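Local coordinates for 3-keto-5-aminohexanoate cleavage protein (Archaeoglobus fulgidus, PDB 3LOT) that probably acts as a zinc-dependent beta-keto acid cleavage enzyme of the TIM-barrel class, splitting 3-keto-5-aminohexanoate or a related beta-keto acid, at residues V7-C12 with G254-V259; T11-G16 with L261-Y266; I18-M23 with Y135-E140; F114-M119 with L173-I178; M119-H124 with I148-T153. One frame throughout, in Å; residues are numbered along the deposited sequence.

Overall arrangement
Contacts 1, 2 and 4 belong to the same curled sheet of a TIM-barrel fold. Contact 1 pairs strands 7-13 and 256-259, the first and eighth of the barrel, so that the pairing closes it; contact 2 follows directly, sharing T11 and C12 and carrying the zinc ligand E262. Contact 4, its centre about 18 Å from that of contact 2, joins strands 111-115 and 170-175. Contacts 3 and 5 lie outside the barrel sheet, and all but contact 2 are nested inside the loop that contact 1 closes. Contacts 4 and 5 share M119 and touch a second subunit. The barrel is thus closed beside the zinc site, while contacts 4 and 5 lead to the subunit interface.

Contact 1: V7-C12 with G254-V259; sequences VVIVTC and GGDVRV
Strands 10-12 and 256-259 run parallel, 4.7 Å apart at closest approach with their directions 21° from each other, and they pair V10 with V257, T11 with R258 and C12 with V259. Three backbone hydrogen bonds alternate between the chains: V257 N to I9 O, T11 N to V257 O, and V259 N to T11 O. On the face carrying V10, V257 and V259 the side chains that meet are apolar. V257 CG1 lies between its own backbone N and carbonyl carbon (chi1 58°), which puts this methyl between V8 CG1, at 3.9 Å, and V10 CG2, at 4.0 Å. V259 CG2 continues the row toward C12 SG, and helix 276-289 covers this face through M283 and V280.

At the start of the pairing a side chain replaces a backbone acceptor. D256 OD1 takes the N-H of I9 at 2.9 Å, the donor arriving from well above the carboxylate plane, while D256 OD2 lies against I9 CD1 at 3.7 Å. OD2 also forms salt bridges with R198 and R3. Replacing D256 by alanine is likely to leave the I9 N-H without its acceptor and both arginines without this counter-charge. On the other face, T11 CB meets R258 CB at 4.1 Å before the arginine runs on to a salt bridge with D263; a water joins T11 OG1 and V257 O. Main-chain bonds thus close the barrel between its first and eighth strands, and a buried carboxylate, its charge probably balanced by R3 and R198, fastens the end where regular pairing begins.

Contact 2: T11-G16 with L261-Y266; sequences TCAITG and LEDSLY. With ZN (zinc ion), chain P.
E262 reaches past A13 and G16 to the zinc ion, which its OE2 binds at 2.1 Å; H50 and H52 are the other protein ligands. The second carboxylate oxygen, OE1, stands 3.3 Å from the zinc ion, so the glutamate coordinates essentially through one oxygen. OE1 instead accepts from a water at 2.7 Å, and that water in turn accepts from the backbone N of T15.

The arm of the glutamate is packed closely from the side of the 11-16 segment. With CG anti to the backbone N (chi1 162°) and the chain extended beyond it, the side chain passes along G16, whose CA lies 3.4 Å from E262 CD. A CB on G16 would collide with E262 CG, and its positive phi also favours glycine, so the lack of a side chain is what lets the E262 chain pass. A13 CB lies against the tip, 3.4 Å from E262 OE1, and also 3.8 Å from D263 OD2.

The main chain sets the origin of this arm. E262 N donates to A13 O at 3.0 Å, with the donor lying above the carbonyl plane, and a second water bridges T15 O and E262 O by donating to both. Farther out, L261 CB rests against I14 O.

The contact sits just past the C-terminal ends of strands 7-13 and 256-259, where TIM-barrel enzymes carry their active sites. Strand 48-54, with H50 and I51, flanks segment 11-16, helix 31-43 packs on I14 and T15, and helix 276-289 meets C12 and L261.

Contact 3: I18-M23 with Y135-E140; sequences IHTPSM and YDWEPE
E138 sends its carboxylate into the turn formed by T20, P21 and S22. CB is 4.1 Å from T20 OG1. CG, anti to the carbonyl carbon (chi1 -66°), approaches T20 CB and also lies over the centre of one face of the neighbouring W137 ring; the chain extends from there to the turn. At the tip the two oxygens divide the work. OE1 accepts twice: from T20 OG1 at 2.7 Å on its anti lone pair, and from S22 N at 2.9 Å on the syn side, 25° out of the carboxylate plane. OE2 accepts the backbone N of Y135 at 3.0 Å on its anti lone pair, and the S22 hydroxyl in a bond whose 2.5 Å length is doubtfully short. Three sound donors and this one hold the group and fix its rotation.

A leucine at this position would probably leave T20 OG1 and two backbone N-H groups without their acceptor, and the turn less firmly tied to the helix.

Beside this polar knot lies an apolar patch. P21 CD packs against W137 CZ2 at 3.5 Å, T20 CG2 meets W137 CH2 at 3.9 Å, and P21 CB reaches the edge of the Y135 ring at CE2.

The loop between strand 7-13 and helix 31-43 is thereby joined to the beginning of helix 137-144, whose Y141 and L142 also touch T20, while W137 NE1 bonds to D58 O.

Contact 4: F114-M119 with L173-I178; sequences FNMGSM and LECYDI
F114 pairs with L173 and N115 with E174 in the parallel register of two neighbouring TIM-barrel strands, 111-115 and 170-175. E174 N donates to F114 O and M116 N to E174 O, the latter at 3.0 Å.

On the face carrying F114 and L173 the leucine supplies the bump: its CD2 enters the angle between the F114 ring, 3.6 Å away at CD1, and M116 SE, 3.8 Å away. The selenomethionine side chain of M116 is bent at both chi2 and chi3 (-66° and -47°), which folds its selenium back toward that methyl, while its CG fills the space beside C175 SG. Helices 154-166 and 178-189 cover this layer, with F164 meeting the F114 ring edge-to-face.

The opposite face, bearing N115 and E174, looks toward the barrel interior and the zinc region. N115 OD1 fits against E174 CB at 3.3 Å and lies in plane at the edge of the Y176 ring, accepting a weak bond of 3.4 Å from Y176 OH. Its ND2 hydrogen-bonds an unidentified molecule, probably from the crystallisation liquor, which may mark the pocket.

Beyond the strand ends M119, also selenomethionine, folds over Y176 in a Met-aromatic contact: SE stands 3.9 Å from the ring centroid, 26° off the normal and offset toward the rim, and its terminal methyl CE closes the hollow at Y176 CB, 3.5 Å away.

Contact 5: M119-H124 with I148-T153; sequences MNFAIH and IVFRNT
I148 O receives two waters, one at 2.6 Å and one at 3.2 Å, and both lead to F121: the nearer water accepts from F121 N, and the other donates to F121 O. Water thus carries the pairing onward where the strands separate, beyond the direct bonds between M119 and F150, in which each backbone N donates to the other's O at 2.9 Å as an antiparallel hydrogen-bonded pair.

F150 CG is anti to the backbone N (chi1 -177°), and the side chain runs alongside both M119 and F121. F121 turns its edge toward the F150 face in an offset T-shaped pair, planes at 89° and centroids 5.7 Å apart, with the two CD2 atoms 3.8 Å from each other. M119 SE lies in plane at the edge of the F150 ring, a Met-aromatic contact, and M119 CG, near the plane, is 3.9 Å from F150 CD2. N152 ND2 stands over the centre of one F150 face.

This short pair lies outside the barrel sheet, helix 137-144 linking its strands. F150 packs on N115 of strand 111-115 and R100 of helix 97-100, while N120 bonds to S118 and N152 of the second subunit, placing this antiparallel pair at the subunit interface.

Contact 1: V7-C12 with G254-V259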
# COMPACT_ATOMS: atom_id res chain seq x y z
N VAL D 7 2.80 26.63 -0.77
CA VAL D 7 1.78 27.30 0.02
C VAL D 7 0.79 26.26 0.55
O VAL D 7 0.17 25.52 -0.23
CB VAL D 7 1.01 28.38 -0.79
CG1 VAL D 7 -0.09 29.00 0.09
CG2 VAL D 7 1.97 29.48 -1.32
N VAL D 8 0.64 26.26 1.88
CA VAL D 8 -0.18 25.31 2.61
C VAL D 8 -1.35 26.08 3.22
O VAL D 8 -1.12 27.10 3.93
CB VAL D 8 0.62 24.60 3.76
CG1 VAL D 8 -0.29 23.68 4.62
CG2 VAL D 8 1.74 23.82 3.21
N ILE D 9 -2.58 25.62 2.95
CA ILE D 9 -3.78 26.12 3.65
C ILE D 9 -3.84 25.50 5.05
O ILE D 9 -3.93 24.29 5.18
CB ILE D 9 -5.09 25.81 2.88
CG1 ILE D 9 -5.03 26.42 1.46
CG2 ILE D 9 -6.32 26.32 3.67
CD1 ILE D 9 -6.30 26.15 0.59
N VAL D 10 -3.69 26.31 6.08
CA VAL D 10 -3.94 25.91 7.45
C VAL D 10 -5.35 26.35 7.90
O VAL D 10 -5.67 27.58 7.95
CB VAL D 10 -2.89 26.49 8.39
CG1 VAL D 10 -3.10 25.91 9.82
CG2 VAL D 10 -1.45 26.14 7.90
N THR D 11 -6.21 25.37 8.21
CA THR D 11 -7.56 25.63 8.68
C THR D 11 -7.59 25.49 10.16
O THR D 11 -6.96 24.58 10.72
CB THR D 11 -8.59 24.66 8.07
OG1 THR D 11 -8.62 24.86 6.66
CG2 THR D 11 -9.98 24.94 8.68
N CYS D 12 -8.27 26.41 10.86
CA CYS D 12 -8.42 26.21 12.31
C CYS D 12 -9.87 25.94 12.70
O CYS D 12 -10.72 26.79 12.48
CB CYS D 12 -7.83 27.36 13.11
SG CYS D 12 -7.67 26.90 14.88
N GLY D 254 1.93 16.82 0.41
CA GLY D 254 1.45 17.85 -0.52
C GLY D 254 0.04 18.31 -0.21
O GLY D 254 -0.49 19.13 -0.95
N GLY D 255 -0.54 17.84 0.89
CA GLY D 255 -1.84 18.26 1.37
C GLY D 255 -1.86 19.52 2.24
O GLY D 255 -0.83 20.07 2.63
N ASP D 256 -3.07 19.94 2.55
CA ASP D 256 -3.35 20.99 3.50
C ASP D 256 -3.69 20.37 4.85
O ASP D 256 -3.90 19.15 4.96
CB ASP D 256 -4.47 21.89 2.98
CG ASP D 256 -4.10 22.61 1.70
OD1 ASP D 256 -2.96 23.09 1.61
OD2 ASP D 256 -4.93 22.68 0.77
N VAL D 257 -3.70 21.20 5.88
CA VAL D 257 -3.84 20.75 7.23
C VAL D 257 -4.87 21.57 8.02
O VAL D 257 -5.03 22.79 7.82
CB VAL D 257 -2.49 20.76 7.91
CG1 VAL D 257 -1.85 22.20 7.88
CG2 VAL D 257 -2.62 20.23 9.35
N ARG D 258 -5.58 20.87 8.91
CA ARG D 258 -6.52 21.46 9.85
C ARG D 258 -6.07 21.12 11.25
O ARG D 258 -5.64 19.95 11.52
CB ARG D 258 -7.94 20.93 9.63
CG ARG D 258 -8.96 21.37 10.66
CD ARG D 258 -10.39 21.08 10.23
NE ARG D 258 -11.12 20.32 11.23
CZ ARG D 258 -12.40 20.00 11.14
NH1 ARG D 258 -13.16 20.42 10.11
NH2 ARG D 258 -12.95 19.29 12.10
N VAL D 259 -6.13 22.13 12.12
CA VAL D 259 -5.81 22.00 13.53
C VAL D 259 -7.00 22.65 14.28
O VAL D 259 -8.01 23.00 13.67
CB VAL D 259 -4.46 22.67 13.89
CG1 VAL D 259 -3.32 21.99 13.15
CG2 VAL D 259 -4.47 24.22 13.60
O HOH W 1 -6.91 23.17 5.45

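Contact 2: T11-G16 with L261-Y266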
# COMPACT_ATOMS: atom_id res chain seq x y z
N THR D 11 -6.21 25.37 8.21
CA THR D 11 -7.56 25.63 8.68
C THR D 11 -7.59 25.49 10.16
O THR D 11 -6.96 24.58 10.72
CB THR D 11 -8.59 24.66 8.07
OG1 THR D 11 -8.62 24.86 6.66
CG2 THR D 11 -9.98 24.94 8.68
N CYS D 12 -8.27 26.41 10.86
CA CYS D 12 -8.42 26.21 12.31
C CYS D 12 -9.87 25.94 12.70
O CYS D 12 -10.72 26.79 12.48
CB CYS D 12 -7.83 27.36 13.11
SG CYS D 12 -7.67 26.90 14.88
N ALA D 13 -10.13 24.74 13.22
CA ALA D 13 -11.48 24.32 13.65
C ALA D 13 -11.71 24.73 15.11
O ALA D 13 -11.15 24.15 16.03
CB ALA D 13 -11.66 22.82 13.44
N ILE D 14 -12.55 25.74 15.30
CA ILE D 14 -12.53 26.51 16.54
C ILE D 14 -13.14 25.81 17.78
O ILE D 14 -12.60 25.94 18.90
CB ILE D 14 -13.23 27.88 16.35
CG1 ILE D 14 -12.50 28.73 15.29
CG2 ILE D 14 -13.42 28.65 17.70
CD1 ILE D 14 -11.00 29.04 15.57
N THR D 15 -14.27 25.12 17.60
CA THR D 15 -14.92 24.52 18.74
C THR D 15 -15.63 23.18 18.53
O THR D 15 -15.67 22.35 19.43
CB THR D 15 -15.83 25.55 19.52
OG1 THR D 15 -16.21 25.00 20.80
CG2 THR D 15 -17.08 25.98 18.77
N GLY D 16 -16.24 22.99 17.38
CA GLY D 16 -16.90 21.72 17.13
C GLY D 16 -18.10 21.43 18.00
O GLY D 16 -18.71 22.35 18.62
N LEU D 261 -9.13 23.38 18.38
CA LEU D 261 -9.70 22.80 19.61
C LEU D 261 -10.91 21.96 19.33
O LEU D 261 -11.26 21.13 20.12
CB LEU D 261 -10.05 23.89 20.64
CG LEU D 261 -8.90 24.77 21.16
CD1 LEU D 261 -9.36 25.61 22.36
CD2 LEU D 261 -7.77 23.95 21.56
N GLU D 262 -11.54 22.14 18.17
CA GLU D 262 -12.55 21.19 17.76
C GLU D 262 -12.06 19.72 17.70
O GLU D 262 -12.84 18.81 18.05
CB GLU D 262 -13.17 21.61 16.44
CG GLU D 262 -13.90 20.49 15.71
CD GLU D 262 -14.80 21.04 14.60
OE1 GLU D 262 -14.88 22.27 14.35
OE2 GLU D 262 -15.43 20.18 14.01
N ASP D 263 -10.83 19.50 17.22
CA ASP D 263 -10.28 18.17 16.92
C ASP D 263 -9.37 17.63 18.03
O ASP D 263 -9.24 16.41 18.20
CB ASP D 263 -9.48 18.23 15.60
CG ASP D 263 -10.29 18.80 14.43
OD1 ASP D 263 -11.49 18.49 14.35
OD2 ASP D 263 -9.74 19.55 13.59
N SER D 264 -8.71 18.52 18.76
CA SER D 264 -7.88 18.11 19.90
C SER D 264 -7.82 19.20 20.96
O SER D 264 -7.63 20.39 20.63
CB SER D 264 -6.45 17.82 19.45
OG SER D 264 -5.56 17.58 20.54
N LEU D 265 -7.91 18.81 22.22
CA LEU D 265 -7.84 19.78 23.31
C LEU D 265 -6.39 20.02 23.75
O LEU D 265 -6.16 20.84 24.63
CB LEU D 265 -8.67 19.30 24.50
CG LEU D 265 -10.18 19.18 24.27
CD1 LEU D 265 -10.89 18.57 25.49
CD2 LEU D 265 -10.81 20.52 23.89
N TYR D 266 -5.43 19.33 23.14
CA TYR D 266 -4.05 19.29 23.65
C TYR D 266 -3.07 20.01 22.74
O TYR D 266 -3.29 20.12 21.52
CB TYR D 266 -3.63 17.82 23.89
CG TYR D 266 -4.44 17.20 25.00
CD1 TYR D 266 -4.04 17.31 26.32
CD2 TYR D 266 -5.65 16.57 24.75
CE1 TYR D 266 -4.79 16.79 27.35
CE2 TYR D 266 -6.41 16.02 25.79
CZ TYR D 266 -5.98 16.15 27.07
OH TYR D 266 -6.72 15.61 28.11
ZN ZN P . -16.77 20.49 12.37
O HOH W 2 -15.30 19.46 19.29
O HOH W 3 -15.65 24.77 15.13

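Contact 3: I18-M23 with Y135-E140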
# COMPACT_ATOMS: atom_id res chain seq x y z
N ILE D 18 -17.91 17.95 19.51
CA ILE D 18 -17.51 16.69 20.14
C ILE D 18 -17.10 16.95 21.58
O ILE D 18 -17.68 16.37 22.50
CB ILE D 18 -16.39 15.96 19.34
CG1 ILE D 18 -16.96 15.30 18.07
CG2 ILE D 18 -15.77 14.89 20.18
CD1 ILE D 18 -18.41 15.67 17.63
N HIS D 19 -16.12 17.83 21.75
CA HIS D 19 -15.65 18.19 23.09
C HIS D 19 -16.72 18.96 23.86
O HIS D 19 -17.55 19.65 23.30
CB HIS D 19 -14.31 18.96 23.01
CG HIS D 19 -13.21 18.20 22.35
ND1 HIS D 19 -12.46 18.72 21.31
CD2 HIS D 19 -12.77 16.94 22.54
CE1 HIS D 19 -11.59 17.81 20.91
NE2 HIS D 19 -11.75 16.72 21.64
N THR D 20 -16.74 18.79 25.17
CA THR D 20 -17.73 19.48 25.99
C THR D 20 -17.00 20.42 26.96
O THR D 20 -15.83 20.20 27.24
CB THR D 20 -18.65 18.51 26.70
OG1 THR D 20 -17.93 17.78 27.72
CG2 THR D 20 -19.32 17.52 25.70
N PRO D 21 -17.68 21.45 27.49
CA PRO D 21 -17.04 22.48 28.33
C PRO D 21 -16.21 21.98 29.48
O PRO D 21 -15.12 22.52 29.75
CB PRO D 21 -18.23 23.23 28.90
CG PRO D 21 -19.21 23.16 27.79
CD PRO D 21 -19.10 21.78 27.28
N SER D 22 -16.74 20.98 30.16
CA SER D 22 -16.08 20.46 31.34
C SER D 22 -14.77 19.77 30.99
O SER D 22 -13.96 19.52 31.88
CB SER D 22 -17.01 19.50 32.10
OG SER D 22 -18.21 20.19 32.52
N MSE D 23 -14.51 19.46 29.72
CA MSE D 23 -13.26 18.78 29.38
C MSE D 23 -12.09 19.74 29.36
O MSE D 23 -10.95 19.33 29.60
CB MSE D 23 -13.33 18.03 28.05
CG MSE D 23 -14.42 16.95 27.99
SE MSE D 23 -14.57 16.19 26.23
CE MSE D 23 -16.18 15.15 26.55
N TYR D 135 -22.31 20.51 33.56
CA TYR D 135 -23.71 20.47 33.14
C TYR D 135 -24.22 19.04 32.93
O TYR D 135 -23.50 18.18 32.40
CB TYR D 135 -23.93 21.26 31.85
CG TYR D 135 -23.45 22.68 31.89
CD1 TYR D 135 -24.18 23.67 32.52
CD2 TYR D 135 -22.24 23.03 31.29
CE1 TYR D 135 -23.71 24.99 32.54
CE2 TYR D 135 -21.78 24.33 31.31
CZ TYR D 135 -22.52 25.30 31.94
OH TYR D 135 -22.05 26.59 31.95
N ASP D 136 -25.49 18.83 33.27
CA ASP D 136 -26.12 17.51 33.08
C ASP D 136 -26.19 17.09 31.61
O ASP D 136 -26.19 15.90 31.31
CB ASP D 136 -27.53 17.47 33.62
CG ASP D 136 -27.59 17.52 35.15
OD1 ASP D 136 -26.56 17.39 35.84
OD2 ASP D 136 -28.71 17.70 35.66
N TRP D 137 -26.30 18.05 30.71
CA TRP D 137 -26.37 17.72 29.30
C TRP D 137 -25.12 16.98 28.77
O TRP D 137 -25.21 16.21 27.80
CB TRP D 137 -26.69 18.96 28.45
CG TRP D 137 -25.54 19.90 28.24
CD1 TRP D 137 -25.35 21.12 28.85
CD2 TRP D 137 -24.47 19.76 27.31
NE1 TRP D 137 -24.18 21.71 28.40
CE2 TRP D 137 -23.64 20.91 27.43
CE3 TRP D 137 -24.13 18.78 26.37
CZ2 TRP D 137 -22.50 21.09 26.67
CZ3 TRP D 137 -22.97 18.96 25.63
CH2 TRP D 137 -22.18 20.11 25.78
N GLU D 138 -23.98 17.22 29.39
CA GLU D 138 -22.69 16.71 28.89
C GLU D 138 -22.63 15.17 28.90
O GLU D 138 -22.46 14.58 27.86
CB GLU D 138 -21.51 17.32 29.66
CG GLU D 138 -21.33 18.84 29.45
CD GLU D 138 -20.13 19.39 30.22
OE1 GLU D 138 -18.98 19.23 29.78
OE2 GLU D 138 -20.36 19.96 31.29
N PRO D 139 -22.81 14.52 30.07
CA PRO D 139 -22.68 13.07 30.01
C PRO D 139 -23.86 12.42 29.26
O PRO D 139 -23.71 11.37 28.62
CB PRO D 139 -22.68 12.66 31.48
CG PRO D 139 -23.37 13.76 32.20
CD PRO D 139 -22.98 15.00 31.45
N GLU D 140 -25.02 13.04 29.31
CA GLU D 140 -26.14 12.58 28.51
C GLU D 140 -25.82 12.58 26.99
O GLU D 140 -26.06 11.58 26.28
CB GLU D 140 -27.34 13.45 28.78
CG GLU D 140 -28.51 13.08 27.89
CD GLU D 140 -29.86 13.46 28.49
OE1 GLU D 140 -29.87 14.29 29.43
OE2 GLU D 140 -30.90 12.92 28.00

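Contact 4: F114-M119 with L173-I178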
# COMPACT_ATOMS: atom_id res chain seq x y z
N PHE D 114 -19.58 19.26 4.18
CA PHE D 114 -20.46 18.42 3.38
C PHE D 114 -19.98 16.99 3.65
O PHE D 114 -19.10 16.51 2.96
CB PHE D 114 -20.23 18.77 1.89
CG PHE D 114 -21.31 18.32 0.95
CD1 PHE D 114 -21.52 16.99 0.72
CD2 PHE D 114 -22.06 19.25 0.27
CE1 PHE D 114 -22.47 16.57 -0.19
CE2 PHE D 114 -23.02 18.87 -0.66
CZ PHE D 114 -23.24 17.51 -0.92
N ASN D 115 -20.55 16.37 4.69
CA ASN D 115 -20.23 14.99 5.13
C ASN D 115 -20.74 13.86 4.21
O ASN D 115 -21.92 13.82 3.81
CB ASN D 115 -20.78 14.85 6.51
CG ASN D 115 -20.14 15.83 7.45
OD1 ASN D 115 -19.02 15.57 7.93
ND2 ASN D 115 -20.82 16.97 7.72
N MSE D 116 -19.84 12.96 3.85
CA MSE D 116 -20.07 12.08 2.67
C MSE D 116 -20.55 10.66 2.93
O MSE D 116 -20.48 9.82 2.03
CB MSE D 116 -18.79 12.04 1.85
CG MSE D 116 -18.49 13.29 1.17
SE MSE D 116 -19.81 13.69 -0.19
CE MSE D 116 -19.95 12.03 -1.08
N GLY D 117 -21.08 10.38 4.11
CA GLY D 117 -21.79 9.11 4.31
C GLY D 117 -22.42 8.97 5.67
O GLY D 117 -22.09 9.72 6.58
N SER D 118 -23.34 8.01 5.81
CA SER D 118 -23.94 7.70 7.09
C SER D 118 -22.95 6.84 7.87
O SER D 118 -22.25 6.00 7.30
CB SER D 118 -25.26 6.96 6.92
OG SER D 118 -26.17 7.76 6.27
N MSE D 119 -22.85 7.04 9.19
CA MSE D 119 -21.84 6.29 9.95
C MSE D 119 -22.20 6.31 11.42
O MSE D 119 -22.88 7.21 11.88
CB MSE D 119 -20.44 6.93 9.75
CG MSE D 119 -20.30 8.33 10.29
SE MSE D 119 -18.68 9.29 9.81
CE MSE D 119 -17.42 8.33 10.95
N LEU D 173 -15.72 18.39 1.39
CA LEU D 173 -16.36 17.08 1.39
C LEU D 173 -15.65 16.25 2.42
O LEU D 173 -14.54 15.81 2.19
CB LEU D 173 -16.24 16.46 0.01
CG LEU D 173 -16.89 17.26 -1.15
CD1 LEU D 173 -16.37 16.73 -2.46
CD2 LEU D 173 -18.41 17.14 -1.08
N GLU D 174 -16.31 16.02 3.54
CA GLU D 174 -15.67 15.41 4.68
C GLU D 174 -15.76 13.91 4.47
O GLU D 174 -16.86 13.40 4.20
CB GLU D 174 -16.38 15.80 5.97
CG GLU D 174 -16.78 17.28 6.06
CD GLU D 174 -15.62 18.25 6.00
OE1 GLU D 174 -14.46 17.85 6.28
OE2 GLU D 174 -15.86 19.43 5.65
N CYS D 175 -14.61 13.25 4.50
CA CYS D 175 -14.54 11.82 4.37
C CYS D 175 -13.85 11.17 5.57
O CYS D 175 -12.71 11.48 5.87
CB CYS D 175 -13.77 11.42 3.13
SG CYS D 175 -14.56 12.03 1.58
N TYR D 176 -14.56 10.23 6.20
CA TYR D 176 -14.11 9.56 7.42
C TYR D 176 -13.73 8.09 7.19
O TYR D 176 -13.45 7.36 8.17
CB TYR D 176 -15.20 9.57 8.50
CG TYR D 176 -15.64 10.93 8.99
CD1 TYR D 176 -16.49 11.71 8.23
CD2 TYR D 176 -15.27 11.38 10.25
CE1 TYR D 176 -16.95 12.95 8.69
CE2 TYR D 176 -15.70 12.61 10.72
CZ TYR D 176 -16.55 13.40 9.94
OH TYR D 176 -16.95 14.62 10.40
N ASP D 177 -13.78 7.64 5.93
CA ASP D 177 -13.48 6.24 5.60
C ASP D 177 -13.30 6.12 4.07
O ASP D 177 -13.68 7.01 3.30
CB ASP D 177 -14.65 5.35 6.04
CG ASP D 177 -14.21 4.00 6.55
OD1 ASP D 177 -13.12 3.46 6.21
OD2 ASP D 177 -15.03 3.43 7.33
N ILE D 178 -12.75 4.99 3.66
CA ILE D 178 -12.52 4.69 2.24
C ILE D 178 -13.84 4.67 1.48
O ILE D 178 -13.93 5.19 0.37
CB ILE D 178 -11.74 3.39 2.08
CG1 ILE D 178 -10.40 3.48 2.84
CG2 ILE D 178 -11.54 3.05 0.56
CD1 ILE D 178 -9.54 4.66 2.43

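Contact 5: M119-H124 with I148-T153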
# COMPACT_ATOMS: atom_id res chain seq x y z
N MSE D 119 -22.85 7.04 9.19
CA MSE D 119 -21.84 6.29 9.95
C MSE D 119 -22.20 6.31 11.42
O MSE D 119 -22.88 7.21 11.88
CB MSE D 119 -20.44 6.93 9.75
CG MSE D 119 -20.30 8.33 10.29
SE MSE D 119 -18.68 9.29 9.81
CE MSE D 119 -17.42 8.33 10.95
N ASN D 120 -21.66 5.36 12.18
CA ASN D 120 -21.57 5.52 13.64
C ASN D 120 -20.57 6.63 13.87
O ASN D 120 -19.67 6.84 13.08
CB ASN D 120 -21.12 4.24 14.32
CG ASN D 120 -22.12 3.10 14.15
OD1 ASN D 120 -23.29 3.34 13.82
ND2 ASN D 120 -21.69 1.88 14.41
N PHE D 121 -20.77 7.36 14.94
CA PHE D 121 -19.91 8.45 15.32
C PHE D 121 -20.05 8.56 16.82
O PHE D 121 -20.93 9.23 17.28
CB PHE D 121 -20.32 9.73 14.60
CG PHE D 121 -19.29 10.82 14.68
CD1 PHE D 121 -18.68 11.16 15.90
CD2 PHE D 121 -18.93 11.53 13.55
CE1 PHE D 121 -17.74 12.19 15.95
CE2 PHE D 121 -17.98 12.54 13.61
CZ PHE D 121 -17.40 12.87 14.80
N ALA D 122 -19.21 7.81 17.54
CA ALA D 122 -19.39 7.50 18.95
C ALA D 122 -18.27 8.06 19.81
O ALA D 122 -17.09 7.85 19.52
CB ALA D 122 -19.51 5.94 19.13
N ILE D 123 -18.66 8.82 20.84
CA ILE D 123 -17.77 9.36 21.87
C ILE D 123 -18.13 8.96 23.29
O ILE D 123 -17.59 9.48 24.25
CB ILE D 123 -17.68 10.88 21.77
CG1 ILE D 123 -19.06 11.57 21.97
CG2 ILE D 123 -17.03 11.21 20.42
CD1 ILE D 123 -19.03 13.07 21.61
N HIS D 124 -19.02 7.99 23.43
CA HIS D 124 -19.33 7.44 24.74
C HIS D 124 -18.12 6.96 25.55
O HIS D 124 -18.19 7.03 26.76
CB HIS D 124 -20.42 6.35 24.69
CG HIS D 124 -20.03 5.12 23.92
ND1 HIS D 124 -20.03 5.08 22.54
CD2 HIS D 124 -19.63 3.90 24.33
CE1 HIS D 124 -19.64 3.88 22.14
NE2 HIS D 124 -19.40 3.14 23.21
N ILE D 148 -26.58 6.83 18.13
CA ILE D 148 -27.04 7.81 17.15
C ILE D 148 -26.24 7.67 15.86
O ILE D 148 -25.03 7.71 15.87
CB ILE D 148 -27.02 9.25 17.71
CG1 ILE D 148 -28.24 9.44 18.60
CG2 ILE D 148 -27.10 10.28 16.61
CD1 ILE D 148 -28.23 10.66 19.52
N VAL D 149 -26.94 7.50 14.74
CA VAL D 149 -26.27 7.49 13.45
C VAL D 149 -26.05 8.91 12.98
O VAL D 149 -26.96 9.75 13.00
CB VAL D 149 -27.09 6.66 12.43
CG1 VAL D 149 -26.62 6.93 10.99
CG2 VAL D 149 -26.98 5.14 12.78
N PHE D 150 -24.83 9.20 12.54
CA PHE D 150 -24.55 10.45 11.82
C PHE D 150 -24.95 10.22 10.39
O PHE D 150 -24.23 9.55 9.64
CB PHE D 150 -23.06 10.75 11.92
CG PHE D 150 -22.64 12.01 11.30
CD1 PHE D 150 -23.42 13.16 11.36
CD2 PHE D 150 -21.40 12.09 10.68
CE1 PHE D 150 -23.00 14.36 10.76
CE2 PHE D 150 -20.94 13.27 10.08
CZ PHE D 150 -21.75 14.41 10.11
N ARG D 151 -26.09 10.77 10.01
CA ARG D 151 -26.81 10.34 8.83
C ARG D 151 -26.57 11.26 7.61
O ARG D 151 -26.79 12.48 7.68
CB ARG D 151 -28.30 10.31 9.18
CG ARG D 151 -29.23 9.81 8.05
CD ARG D 151 -30.64 10.34 8.19
NE ARG D 151 -31.47 9.79 7.12
CZ ARG D 151 -32.02 8.58 7.15
NH1 ARG D 151 -31.85 7.78 8.21
NH2 ARG D 151 -32.76 8.17 6.13
N ASN D 152 -26.14 10.68 6.49
CA ASN D 152 -25.95 11.44 5.27
C ASN D 152 -26.17 10.48 4.10
O ASN D 152 -25.22 9.93 3.55
CB ASN D 152 -24.55 12.09 5.21
CG ASN D 152 -24.21 12.91 6.48
OD1 ASN D 152 -24.51 14.11 6.54
ND2 ASN D 152 -23.52 12.26 7.49
N THR D 153 -27.43 10.25 3.78
CA THR D 153 -27.81 9.30 2.75
C THR D 153 -27.57 9.87 1.35
O THR D 153 -27.33 11.06 1.21
CB THR D 153 -29.30 8.94 2.83
OG1 THR D 153 -30.09 10.07 2.46
CG2 THR D 153 -29.71 8.42 4.24
O HOH W 4 -22.85 6.59 16.85
O HOH W 5 -23.42 10.17 17.05